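Local coordinates for anopheles Plasmodium-responsive Leucine-rich repeat protein 1B (Anopheles gambiae, PDB 4XGO) that probably takes part in the mosquito's immune response to Plasmodium by binding other proteins, the crystallised piece being its leucine-rich repeat domain, at residues Leu97-Met102 against Leu121-Leu126; Gln50-Arg55 against Thr74-Asp79; Ser309-Phe314 against His334-Leu339; Asn282-Phe287 against Asn303-Asn308. One frame throughout, in Å; residues are numbered along the deposited sequence. Where two conformers were deposited one is given.

Interaction 1: Leu97-Met102 against Leu121-Leu126; sequences LTMMSM and LQNLQL. Unlike the reference sequence in segment 97-102: Met100 (reference Leu).
Met100 is the long apolar link between these two parallel strands. Its CB rests 4.1 Å from CD1 of Leu121. CG and SD then carry the flexible chain forward without coming as close to the other segment. At the tip CE settles 3.8 Å from CD1 of Leu124, and it also brushes CD2 of Leu126 at 4.2 Å. The bends at chi2 (-73°) and chi3 (-75°) fold the methyl over, and the side chain ends up alongside that of Leu124, pointing the same way. Such a pliable thioether suits a core position whose neighbours are branched leucines. Behind this row the backbones zip together in phase: Met100 N donates to Asn123 O over 3.0 Å, and Gln125 N to Met100 O over 3.1 Å. Thr98 O is gripped twice, by Gln122 N and by Asn123 N, which anchors the start of the pairing. On the other surface, Met99 reaches over with CE 3.6 Å from CB of Asn123 in the conformer modelled for that asparagine. Small Ser101 lies beside Gln125, whose CB, in the conformer modelled, is 3.2 Å from Ser101 OG; that hydroxyl has Asp79 as its partner, at a modelled distance that is doubtfully short. Leucine-type residues facing the core and mostly polar ones facing the concave surface are the signature of a leucine-rich repeat solenoid. Strand 75-77 flanks the pair next to 99-101, strand 144-146 borders 123-125, and the connection between the two segments contains neither helix nor strand.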
# COMPACT_ATOMS: atom_id res chain seq x y z
N LEU A 97 -24.78 -14.50 -8.75
CA LEU A 97 -23.47 -13.84 -8.66
C LEU A 97 -22.62 -14.16 -9.86
O LEU A 97 -22.38 -15.34 -10.14
CB LEU A 97 -22.75 -14.30 -7.39
CG LEU A 97 -21.54 -13.52 -6.93
CD1 LEU A 97 -21.86 -12.09 -6.53
CD2 LEU A 97 -20.92 -14.28 -5.77
N THR A 98 -22.13 -13.13 -10.55
CA THR A 98 -21.25 -13.30 -11.71
C THR A 98 -19.83 -12.77 -11.49
O THR A 98 -18.92 -13.22 -12.19
CB THR A 98 -21.82 -12.65 -12.98
OG1 THR A 98 -21.79 -11.21 -12.87
CG2 THR A 98 -23.25 -13.14 -13.19
N MET A 99 -19.68 -11.82 -10.58
CA MET A 99 -18.38 -11.23 -10.25
C MET A 99 -18.25 -11.07 -8.76
O MET A 99 -19.14 -10.50 -8.10
CB MET A 99 -18.19 -9.86 -10.90
CG MET A 99 -16.96 -9.11 -10.37
SD MET A 99 -16.62 -7.64 -11.32
CE MET A 99 -16.04 -8.33 -12.87
N MET A 100 -17.15 -11.56 -8.21
CA MET A 100 -16.89 -11.44 -6.80
C MET A 100 -15.43 -11.04 -6.64
O MET A 100 -14.54 -11.76 -7.10
CB MET A 100 -17.19 -12.77 -6.09
CG MET A 100 -17.52 -12.62 -4.61
SD MET A 100 -16.09 -12.23 -3.60
CE MET A 100 -15.22 -13.78 -3.53
N SER A 101 -15.21 -9.89 -6.02
CA SER A 101 -13.87 -9.42 -5.81
C SER A 101 -13.60 -9.28 -4.32
O SER A 101 -14.35 -8.62 -3.60
CB SER A 101 -13.68 -8.08 -6.54
OG SER A 101 -12.33 -7.78 -6.68
N MET A 102 -12.50 -9.88 -3.88
CA MET A 102 -12.07 -9.80 -2.50
C MET A 102 -10.53 -9.74 -2.41
O MET A 102 -9.90 -10.36 -1.56
CB MET A 102 -12.63 -11.02 -1.79
CG MET A 102 -12.87 -10.83 -0.33
SD MET A 102 -13.84 -12.25 0.25
CE MET A 102 -15.53 -11.70 0.13
N LEU A 121 -20.87 -17.83 -11.72
CA LEU A 121 -19.72 -17.01 -11.34
C LEU A 121 -18.66 -17.04 -12.44
O LEU A 121 -18.08 -18.09 -12.73
CB LEU A 121 -19.14 -17.48 -10.00
CG LEU A 121 -17.91 -16.71 -9.45
CD1 LEU A 121 -18.26 -15.27 -9.16
CD2 LEU A 121 -17.35 -17.37 -8.20
N GLN A 122 -18.38 -15.89 -13.06
CA GLN A 122 -17.43 -15.86 -14.16
C GLN A 122 -16.14 -15.14 -13.84
O GLN A 122 -15.12 -15.46 -14.44
CB GLN A 122 -18.04 -15.17 -15.38
CG GLN A 122 -19.16 -15.95 -16.04
CD GLN A 122 -19.42 -15.50 -17.46
OE1 GLN A 122 -18.59 -14.82 -18.08
NE2 GLN A 122 -20.58 -15.86 -17.98
N ASN A 123 -16.19 -14.17 -12.94
CA ASN A 123 -15.04 -13.31 -12.66
C ASN A 123 -14.75 -13.35 -11.16
O ASN A 123 -15.59 -12.96 -10.36
CB ASN A 123 -15.31 -11.89 -13.15
CG ASN A 123 -15.60 -11.85 -14.65
OD1 ASN A 123 -14.70 -11.97 -15.48
ND2 ASN A 123 -16.86 -11.66 -14.99
N LEU A 124 -13.55 -13.82 -10.81
CA LEU A 124 -13.19 -14.03 -9.43
C LEU A 124 -11.82 -13.40 -9.18
O LEU A 124 -10.82 -13.76 -9.84
CB LEU A 124 -13.18 -15.51 -9.12
CG LEU A 124 -12.78 -15.92 -7.71
CD1 LEU A 124 -13.67 -15.28 -6.65
CD2 LEU A 124 -12.81 -17.44 -7.58
N GLN A 125 -11.79 -12.47 -8.24
CA GLN A 125 -10.58 -11.72 -7.91
C GLN A 125 -10.25 -11.95 -6.45
O GLN A 125 -11.02 -11.52 -5.57
CB GLN A 125 -10.81 -10.23 -8.15
CG GLN A 125 -11.16 -9.89 -9.58
CD GLN A 125 -10.02 -10.16 -10.52
OE1 GLN A 125 -8.90 -9.69 -10.30
NE2 GLN A 125 -10.30 -10.93 -11.58
N LEU A 126 -9.14 -12.64 -6.20
CA LEU A 126 -8.69 -13.00 -4.87
C LEU A 126 -7.22 -12.66 -4.66
O LEU A 126 -6.57 -13.22 -3.75
CB LEU A 126 -8.90 -14.49 -4.63
CG LEU A 126 -10.37 -14.95 -4.56
CD1 LEU A 126 -10.48 -16.46 -4.52
CD2 LEU A 126 -11.06 -14.32 -3.37
O HOH W 1 -19.55 -10.14 -14.02

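Interaction 2: Gln50-Arg55 against Thr74-Asp79; sequences QKLYMR and TVLMLD
Arg55 and Asp79 provide the one salt bridge here: NE donates to OD2 over 3.0 Å, reaching the oxygen from above the carboxylate, with the two flat groups turned 82° to each other. A first torsion that sets Arg55 CG beside the backbone N (chi1 -51°) and a bend at chi3 (81°) bring NE to Asp79. Both ends have further partners: Arg55 NH1 bonds to the carbonyl of Gly32 of the second subunit, and Asp79 OD1 to the hydroxyl of Ser103. Among the backbone hydrogen bonds, Gln50 O accepts from both Thr74 N and Val75 N, Leu52 N donates to Val75 O at 2.9 Å, and Met54 N to Met77 O at 2.8 Å. A water joins Gln50 OE1 to Thr74 OG1. A Met-aromatic contact links Met77, in one of its two conformers, to Tyr53: the sulfur SD stands 4.8 Å from the ring centroid, obliquely placed, and Val75 CG1 meets the ring edge. Aliphatic contacts complete the account. The methylenes CG, CD and CE of Lys51 lie along Val75 CG2. Buried Leu52 lies alongside Leu76, CD2 3.9 Å from CD1, and Met54 CB presses on Leu78 CD2 at 3.7 Å, leucine-rich repeat core positions filled by compact or flexible apolar groups. Strand 27-29 pairs with the other edge of 51-53, strand 99-101 follows 75-77, and Leu33 of the second subunit packs on Tyr53.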
# COMPACT_ATOMS: atom_id res chain seq x y z
N GLN A 50 -28.51 -5.31 -6.75
CA GLN A 50 -27.88 -6.23 -7.68
C GLN A 50 -26.36 -6.10 -7.64
O GLN A 50 -25.67 -7.08 -7.86
CB GLN A 50 -28.36 -5.96 -9.08
CG GLN A 50 -29.83 -6.30 -9.26
CD GLN A 50 -30.33 -5.96 -10.64
OE1 GLN A 50 -29.54 -5.87 -11.59
NE2 GLN A 50 -31.63 -5.74 -10.77
N LYS A 51 -25.85 -4.90 -7.41
CA LYS A 51 -24.39 -4.68 -7.29
C LYS A 51 -24.08 -4.01 -5.96
O LYS A 51 -24.58 -2.92 -5.67
CB LYS A 51 -23.86 -3.83 -8.44
CG LYS A 51 -24.16 -4.40 -9.80
CD LYS A 51 -23.38 -3.64 -10.86
CE LYS A 51 -23.74 -4.14 -12.24
NZ LYS A 51 -23.06 -3.34 -13.29
N LEU A 52 -23.25 -4.67 -5.16
CA LEU A 52 -22.95 -4.20 -3.82
C LEU A 52 -21.46 -3.95 -3.68
O LEU A 52 -20.67 -4.88 -3.80
CB LEU A 52 -23.39 -5.23 -2.79
CG LEU A 52 -23.14 -4.94 -1.31
CD1 LEU A 52 -23.75 -3.61 -0.92
CD2 LEU A 52 -23.70 -6.11 -0.48
N TYR A 53 -21.11 -2.69 -3.47
CA TYR A 53 -19.71 -2.29 -3.35
C TYR A 53 -19.39 -1.95 -1.91
O TYR A 53 -19.99 -1.02 -1.35
CB TYR A 53 -19.40 -1.09 -4.24
CG TYR A 53 -19.84 -1.19 -5.68
CD1 TYR A 53 -19.86 -2.39 -6.36
CD2 TYR A 53 -20.17 -0.02 -6.40
CE1 TYR A 53 -20.21 -2.47 -7.69
CE2 TYR A 53 -20.51 -0.08 -7.74
CZ TYR A 53 -20.54 -1.29 -8.38
OH TYR A 53 -20.87 -1.36 -9.72
N MET A 54 -18.49 -2.72 -1.28
CA MET A 54 -18.04 -2.47 0.10
C MET A 54 -16.51 -2.49 0.21
O MET A 54 -15.93 -2.89 1.23
CB MET A 54 -18.70 -3.47 1.07
CG MET A 54 -20.21 -3.39 1.06
SD MET A 54 -20.97 -4.47 2.30
CE MET A 54 -21.04 -5.99 1.41
N ARG A 55 -15.87 -1.98 -0.84
CA ARG A 55 -14.41 -1.91 -0.92
C ARG A 55 -13.87 -0.81 0.02
O ARG A 55 -14.58 0.14 0.33
CB ARG A 55 -13.97 -1.53 -2.34
CG ARG A 55 -14.56 -2.32 -3.51
CD ARG A 55 -14.14 -1.67 -4.85
NE ARG A 55 -12.78 -2.10 -5.19
CZ ARG A 55 -11.87 -1.41 -5.87
NH1 ARG A 55 -12.09 -0.19 -6.32
NH2 ARG A 55 -10.69 -1.96 -6.08
N THR A 74 -25.57 -9.73 -8.24
CA THR A 74 -24.78 -10.17 -9.36
C THR A 74 -23.30 -9.77 -9.22
O THR A 74 -22.45 -10.45 -9.76
CB THR A 74 -25.30 -9.62 -10.70
OG1 THR A 74 -25.17 -8.19 -10.72
CG2 THR A 74 -26.76 -10.00 -10.92
N VAL A 75 -23.02 -8.68 -8.49
CA VAL A 75 -21.64 -8.18 -8.34
C VAL A 75 -21.41 -7.84 -6.88
O VAL A 75 -22.21 -7.12 -6.29
CB VAL A 75 -21.41 -6.91 -9.18
CG1 VAL A 75 -19.99 -6.38 -8.99
CG2 VAL A 75 -21.66 -7.19 -10.65
N LEU A 76 -20.36 -8.41 -6.29
CA LEU A 76 -19.99 -8.11 -4.92
C LEU A 76 -18.50 -7.77 -4.89
O LEU A 76 -17.70 -8.59 -5.29
CB LEU A 76 -20.26 -9.31 -4.01
CG LEU A 76 -19.85 -9.16 -2.55
CD1 LEU A 76 -20.68 -8.11 -1.85
CD2 LEU A 76 -19.97 -10.49 -1.82
N MET A 77 -18.18 -6.58 -4.39
CA MET A 77 -16.79 -6.14 -4.30
C MET A 77 -16.46 -5.80 -2.87
O MET A 77 -17.06 -4.90 -2.25
CB MET A 77 -16.56 -4.96 -5.23
CG MET A 77 -16.98 -5.29 -6.65
SD MET A 77 -16.35 -4.10 -7.83
CE MET A 77 -14.74 -4.80 -8.18
N LEU A 78 -15.52 -6.58 -2.32
CA LEU A 78 -15.10 -6.46 -0.93
C LEU A 78 -13.60 -6.34 -0.83
O LEU A 78 -13.02 -6.66 0.21
CB LEU A 78 -15.59 -7.68 -0.13
CG LEU A 78 -16.99 -7.45 0.42
CD1 LEU A 78 -17.63 -8.79 0.74
CD2 LEU A 78 -16.87 -6.59 1.67
N ASP A 79 -12.99 -5.78 -1.88
CA ASP A 79 -11.54 -5.58 -1.89
C ASP A 79 -11.14 -4.63 -0.78
O ASP A 79 -11.90 -3.72 -0.43
CB ASP A 79 -11.04 -5.04 -3.21
CG ASP A 79 -11.73 -5.66 -4.39
OD1 ASP A 79 -11.30 -6.72 -4.89
OD2 ASP A 79 -12.75 -5.07 -4.79
O HOH W 2 -26.79 -6.82 -12.21

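Interaction 3: Ser309-Phe314 against His334-Leu339; sequences SLRALF and HLEHGL
Phe314 makes the dense part of this contact: Leu339 CD1 comes to the edge of its ring, 3.6 Å from CZ, and one turn back along the helix Leu310 CD2 lies 4.0 Å from Leu339 CB, the two leucines crossing at about a right angle. With CG anti to the carbonyl carbon (chi1 -60°), the phenyl ring leans toward the hairpin. Its flat apolar surface also receives the edge of His337 in an offset edge-to-face pair, centroids 4.8 Å apart and planes at 73°; this histidine is solvent-exposed though close to the ring. Separately, at the other, partly exposed rim, Arg311 NH1 reaches Glu336 OE1 over 2.9 Å, on its syn side but tilted 35° out of the carboxylate plane. Arg311 NH2 is held by Glu343 and Asn308, and the guanidinium is thus shared among several oxygens. Glutamate suits this edge because its CB and CG pack near Leu310 and Phe314 while its carboxylate reaches Arg311. Glu336 to Leu339 form a type I' turn, with positive phi at His337 and Gly338. A helix packed on a beta hairpin with such a two-residue loop, tied by disulfides, resembles the cysteine-rich caps that close leucine-rich repeat domains.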
# COMPACT_ATOMS: atom_id res chain seq x y z
N SER A 309 30.95 -16.94 -34.42
CA SER A 309 29.52 -17.21 -34.34
C SER A 309 28.70 -15.92 -34.26
O SER A 309 27.69 -15.76 -34.94
CB SER A 309 29.22 -18.05 -33.10
OG SER A 309 27.87 -18.50 -33.10
N LEU A 310 29.14 -15.01 -33.40
CA LEU A 310 28.49 -13.72 -33.27
C LEU A 310 28.50 -12.95 -34.59
O LEU A 310 27.48 -12.40 -35.00
CB LEU A 310 29.20 -12.90 -32.19
CG LEU A 310 28.61 -11.55 -31.79
CD1 LEU A 310 27.22 -11.73 -31.22
CD2 LEU A 310 29.53 -10.91 -30.77
N ARG A 311 29.65 -12.92 -35.25
CA ARG A 311 29.77 -12.24 -36.55
C ARG A 311 28.90 -12.89 -37.62
O ARG A 311 28.30 -12.19 -38.44
CB ARG A 311 31.21 -12.21 -37.03
CG ARG A 311 32.04 -11.15 -36.33
CD ARG A 311 33.36 -10.94 -37.06
NE ARG A 311 34.27 -12.06 -36.90
CZ ARG A 311 35.31 -12.09 -36.08
NH1 ARG A 311 35.61 -11.05 -35.30
NH2 ARG A 311 36.08 -13.17 -36.03
N ALA A 312 28.81 -14.22 -37.61
CA ALA A 312 27.89 -14.95 -38.49
C ALA A 312 26.44 -14.58 -38.20
O ALA A 312 25.61 -14.57 -39.10
CB ALA A 312 28.09 -16.45 -38.35
N LEU A 313 26.14 -14.30 -36.94
CA LEU A 313 24.80 -13.89 -36.52
C LEU A 313 24.41 -12.52 -37.10
O LEU A 313 23.28 -12.33 -37.54
CB LEU A 313 24.72 -13.86 -34.99
CG LEU A 313 23.42 -14.24 -34.29
CD1 LEU A 313 22.96 -15.63 -34.70
CD2 LEU A 313 23.63 -14.18 -32.79
N PHE A 314 25.35 -11.57 -37.08
CA PHE A 314 25.08 -10.23 -37.63
C PHE A 314 24.91 -10.27 -39.15
O PHE A 314 24.10 -9.54 -39.70
CB PHE A 314 26.19 -9.22 -37.30
CG PHE A 314 26.42 -9.00 -35.83
CD1 PHE A 314 25.36 -8.88 -34.94
CD2 PHE A 314 27.71 -8.87 -35.34
CE1 PHE A 314 25.59 -8.67 -33.59
CE2 PHE A 314 27.95 -8.65 -34.00
CZ PHE A 314 26.88 -8.55 -33.12
N HIS A 334 36.61 -8.80 -26.57
CA HIS A 334 36.58 -7.46 -27.10
C HIS A 334 35.23 -7.20 -27.73
O HIS A 334 34.50 -8.13 -28.09
CB HIS A 334 37.69 -7.27 -28.15
CG HIS A 334 37.42 -7.98 -29.45
ND1 HIS A 334 36.67 -7.42 -30.47
CD2 HIS A 334 37.81 -9.20 -29.90
CE1 HIS A 334 36.61 -8.26 -31.49
NE2 HIS A 334 37.30 -9.34 -31.17
N LEU A 335 34.89 -5.93 -27.87
CA LEU A 335 33.60 -5.57 -28.43
C LEU A 335 33.58 -5.75 -29.94
O LEU A 335 34.51 -5.36 -30.64
CB LEU A 335 33.23 -4.14 -28.07
CG LEU A 335 33.02 -3.83 -26.60
CD1 LEU A 335 33.12 -2.34 -26.33
CD2 LEU A 335 31.67 -4.35 -26.12
N GLU A 336 32.49 -6.35 -30.41
CA GLU A 336 32.20 -6.56 -31.80
C GLU A 336 30.76 -6.11 -32.01
O GLU A 336 29.84 -6.70 -31.46
CB GLU A 336 32.36 -8.05 -32.08
CG GLU A 336 31.99 -8.46 -33.49
CD GLU A 336 33.08 -8.14 -34.47
OE1 GLU A 336 34.16 -8.77 -34.39
OE2 GLU A 336 32.83 -7.27 -35.33
N HIS A 337 30.55 -5.03 -32.77
CA HIS A 337 29.24 -4.37 -32.84
C HIS A 337 28.59 -4.20 -31.47
O HIS A 337 27.39 -4.46 -31.28
CB HIS A 337 28.30 -5.10 -33.80
CG HIS A 337 28.76 -5.05 -35.23
ND1 HIS A 337 29.41 -6.10 -35.84
CD2 HIS A 337 28.67 -4.07 -36.16
CE1 HIS A 337 29.71 -5.77 -37.08
NE2 HIS A 337 29.27 -4.55 -37.31
N GLY A 338 29.39 -3.75 -30.51
CA GLY A 338 28.89 -3.48 -29.18
C GLY A 338 28.72 -4.67 -28.24
O GLY A 338 28.26 -4.49 -27.12
N LEU A 339 29.10 -5.86 -28.70
CA LEU A 339 28.92 -7.09 -27.90
C LEU A 339 30.25 -7.81 -27.70
O LEU A 339 31.04 -7.94 -28.64
CB LEU A 339 27.93 -8.02 -28.59
CG LEU A 339 26.49 -7.51 -28.59
CD1 LEU A 339 25.71 -8.12 -29.75
CD2 LEU A 339 25.80 -7.81 -27.26

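Interaction 4: Asn282-Phe287 against Asn303-Asn308; sequences NSIVTF and NDWDCN
Trp305 lays the rim of its indole against Ile284, with CZ3 3.6 Å from Ile284 CG2, and the two side chains run alongside each other. The carbonyl oxygen of Ile284 stands over one face of the ring, and Phe287 CB meets its edge, 3.8 Å from CZ3. The ring is buried, yet its polar NE1 is satisfied by Leu300 O, consistent with a large aromatic closing off the end of the hydrophobic core. Beside it Asn303, with CG next to the backbone N (chi1 -84°), turns OD1 to accept from Ile284 N at 3.0 Å, while its ND2 serves the carbonyls of Leu300 and Leu279. Asn282 does the same kind of work one repeat earlier, OD1 accepting from Leu261 N and ND2 binding Leu256 O and Leu279 O. These are the consensus asparagines of leucine-rich repeats, whose amides satisfy backbone groups where the chain turns away from the strand. Beyond them the partnership changes from repeat to what is probably the C-terminal cap. Asp304 N donates to Ile284 O at 2.9 Å, and its carboxylate pairs with Lys330 and shares a water with Ser283 OG. The bond from Asp306 N to Val285 O is almost straight, 2.8 Å long with 178° at the hydrogen. Asp306 is also the N-cap of helix 307-316: its short carboxylate takes up Ser309 N with OD2, and the following residue, Cys307, is fixed by a disulfide to Cys341.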
# COMPACT_ATOMS: atom_id res chain seq x y z
N ASN A 282 23.09 -14.87 -20.13
CA ASN A 282 23.23 -16.33 -20.12
C ASN A 282 24.74 -16.62 -20.27
O ASN A 282 25.56 -15.74 -19.98
CB ASN A 282 22.38 -16.93 -21.24
CG ASN A 282 20.93 -17.07 -20.86
OD1 ASN A 282 20.60 -17.90 -20.02
ND2 ASN A 282 20.03 -16.32 -21.52
N SER A 283 25.11 -17.83 -20.70
CA SER A 283 26.50 -18.20 -20.89
C SER A 283 26.67 -18.76 -22.31
O SER A 283 27.42 -19.69 -22.53
CB SER A 283 26.91 -19.21 -19.83
OG SER A 283 26.84 -18.66 -18.52
N ILE A 284 25.97 -18.17 -23.26
CA ILE A 284 25.91 -18.72 -24.62
C ILE A 284 27.22 -18.41 -25.36
O ILE A 284 27.74 -17.30 -25.28
CB ILE A 284 24.71 -18.19 -25.39
CG1 ILE A 284 23.43 -18.65 -24.69
CG2 ILE A 284 24.70 -18.71 -26.83
CD1 ILE A 284 22.21 -17.83 -25.08
N VAL A 285 27.75 -19.40 -26.06
CA VAL A 285 29.02 -19.25 -26.78
C VAL A 285 28.80 -19.17 -28.29
O VAL A 285 29.38 -18.31 -28.99
CB VAL A 285 29.97 -20.43 -26.42
CG1 VAL A 285 31.25 -20.41 -27.27
CG2 VAL A 285 30.28 -20.41 -24.93
N THR A 286 28.01 -20.10 -28.81
CA THR A 286 27.61 -20.09 -30.20
C THR A 286 26.09 -20.20 -30.28
O THR A 286 25.46 -20.81 -29.44
CB THR A 286 28.28 -21.22 -31.02
OG1 THR A 286 27.79 -22.50 -30.60
CG2 THR A 286 29.78 -21.18 -30.84
N PHE A 287 25.53 -19.61 -31.32
CA PHE A 287 24.11 -19.64 -31.57
C PHE A 287 23.90 -19.29 -33.04
O PHE A 287 24.67 -18.51 -33.60
CB PHE A 287 23.40 -18.61 -30.68
CG PHE A 287 21.92 -18.55 -30.88
CD1 PHE A 287 21.12 -19.61 -30.52
CD2 PHE A 287 21.34 -17.44 -31.48
CE1 PHE A 287 19.74 -19.56 -30.72
CE2 PHE A 287 19.98 -17.38 -31.70
CZ PHE A 287 19.18 -18.43 -31.31
N ASN A 303 26.76 -12.54 -22.39
CA ASN A 303 26.94 -13.94 -22.71
C ASN A 303 28.43 -14.26 -22.76
O ASN A 303 29.21 -13.62 -22.04
CB ASN A 303 26.18 -14.30 -23.99
CG ASN A 303 24.71 -14.63 -23.70
OD1 ASN A 303 24.40 -15.66 -23.11
ND2 ASN A 303 23.81 -13.74 -24.08
N ASP A 304 28.84 -15.29 -23.51
CA ASP A 304 30.25 -15.67 -23.62
C ASP A 304 30.59 -15.98 -25.07
O ASP A 304 31.13 -17.04 -25.39
CB ASP A 304 30.52 -16.89 -22.75
CG ASP A 304 30.46 -16.57 -21.28
OD1 ASP A 304 31.43 -15.96 -20.76
OD2 ASP A 304 29.45 -16.92 -20.64
N TRP A 305 30.32 -15.02 -25.95
CA TRP A 305 30.30 -15.26 -27.40
C TRP A 305 31.64 -15.60 -28.01
O TRP A 305 32.66 -14.96 -27.73
CB TRP A 305 29.79 -14.01 -28.17
CG TRP A 305 28.40 -13.70 -27.88
CD1 TRP A 305 27.92 -12.62 -27.18
CD2 TRP A 305 27.27 -14.48 -28.25
NE1 TRP A 305 26.55 -12.69 -27.10
CE2 TRP A 305 26.12 -13.82 -27.75
CE3 TRP A 305 27.10 -15.67 -28.96
CZ2 TRP A 305 24.84 -14.33 -27.91
CZ3 TRP A 305 25.82 -16.17 -29.12
CH2 TRP A 305 24.71 -15.50 -28.63
N ASP A 306 31.61 -16.58 -28.91
CA ASP A 306 32.67 -16.80 -29.88
C ASP A 306 32.48 -15.77 -31.01
O ASP A 306 31.37 -15.59 -31.52
CB ASP A 306 32.54 -18.24 -30.38
CG ASP A 306 33.37 -18.53 -31.57
OD1 ASP A 306 34.58 -18.81 -31.38
OD2 ASP A 306 32.81 -18.54 -32.69
N CYS A 307 33.54 -15.04 -31.36
CA CYS A 307 33.42 -13.94 -32.33
C CYS A 307 32.91 -14.42 -33.68
O CYS A 307 32.09 -13.76 -34.30
CB CYS A 307 34.75 -13.20 -32.50
SG CYS A 307 35.26 -12.22 -31.08
N ASN A 308 33.40 -15.56 -34.15
CA ASN A 308 32.98 -16.07 -35.46
C ASN A 308 31.48 -16.36 -35.50
O ASN A 308 30.79 -16.02 -36.46
CB ASN A 308 33.80 -17.31 -35.84
CG ASN A 308 35.24 -16.97 -36.21
OD1 ASN A 308 35.50 -15.89 -36.75
ND2 ASN A 308 36.17 -17.86 -35.90
O HOH W 3 29.15 -16.84 -17.93

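Along the chain the order is interaction 2, interaction 1, interaction 4, interaction 3. Interactions 2 and 1 join successive repeats near the N-terminal end; strands 75-77 and 99-101 are neighbours, and the contact centres lie about 9 Å apart. Interactions 4 and 3 are equally close, about 9 Å between centres, and share helix 307-316, whose Ser309 hydroxyl reaches Phe287 N. The two groups sit on opposite sides of the chain's centre, about 48 to 57 Å between contact centres, joined by the intervening parallel strands of the solenoid. Repeated pairing thus builds the curved body, while the last two contacts probably help to close its C-terminal end.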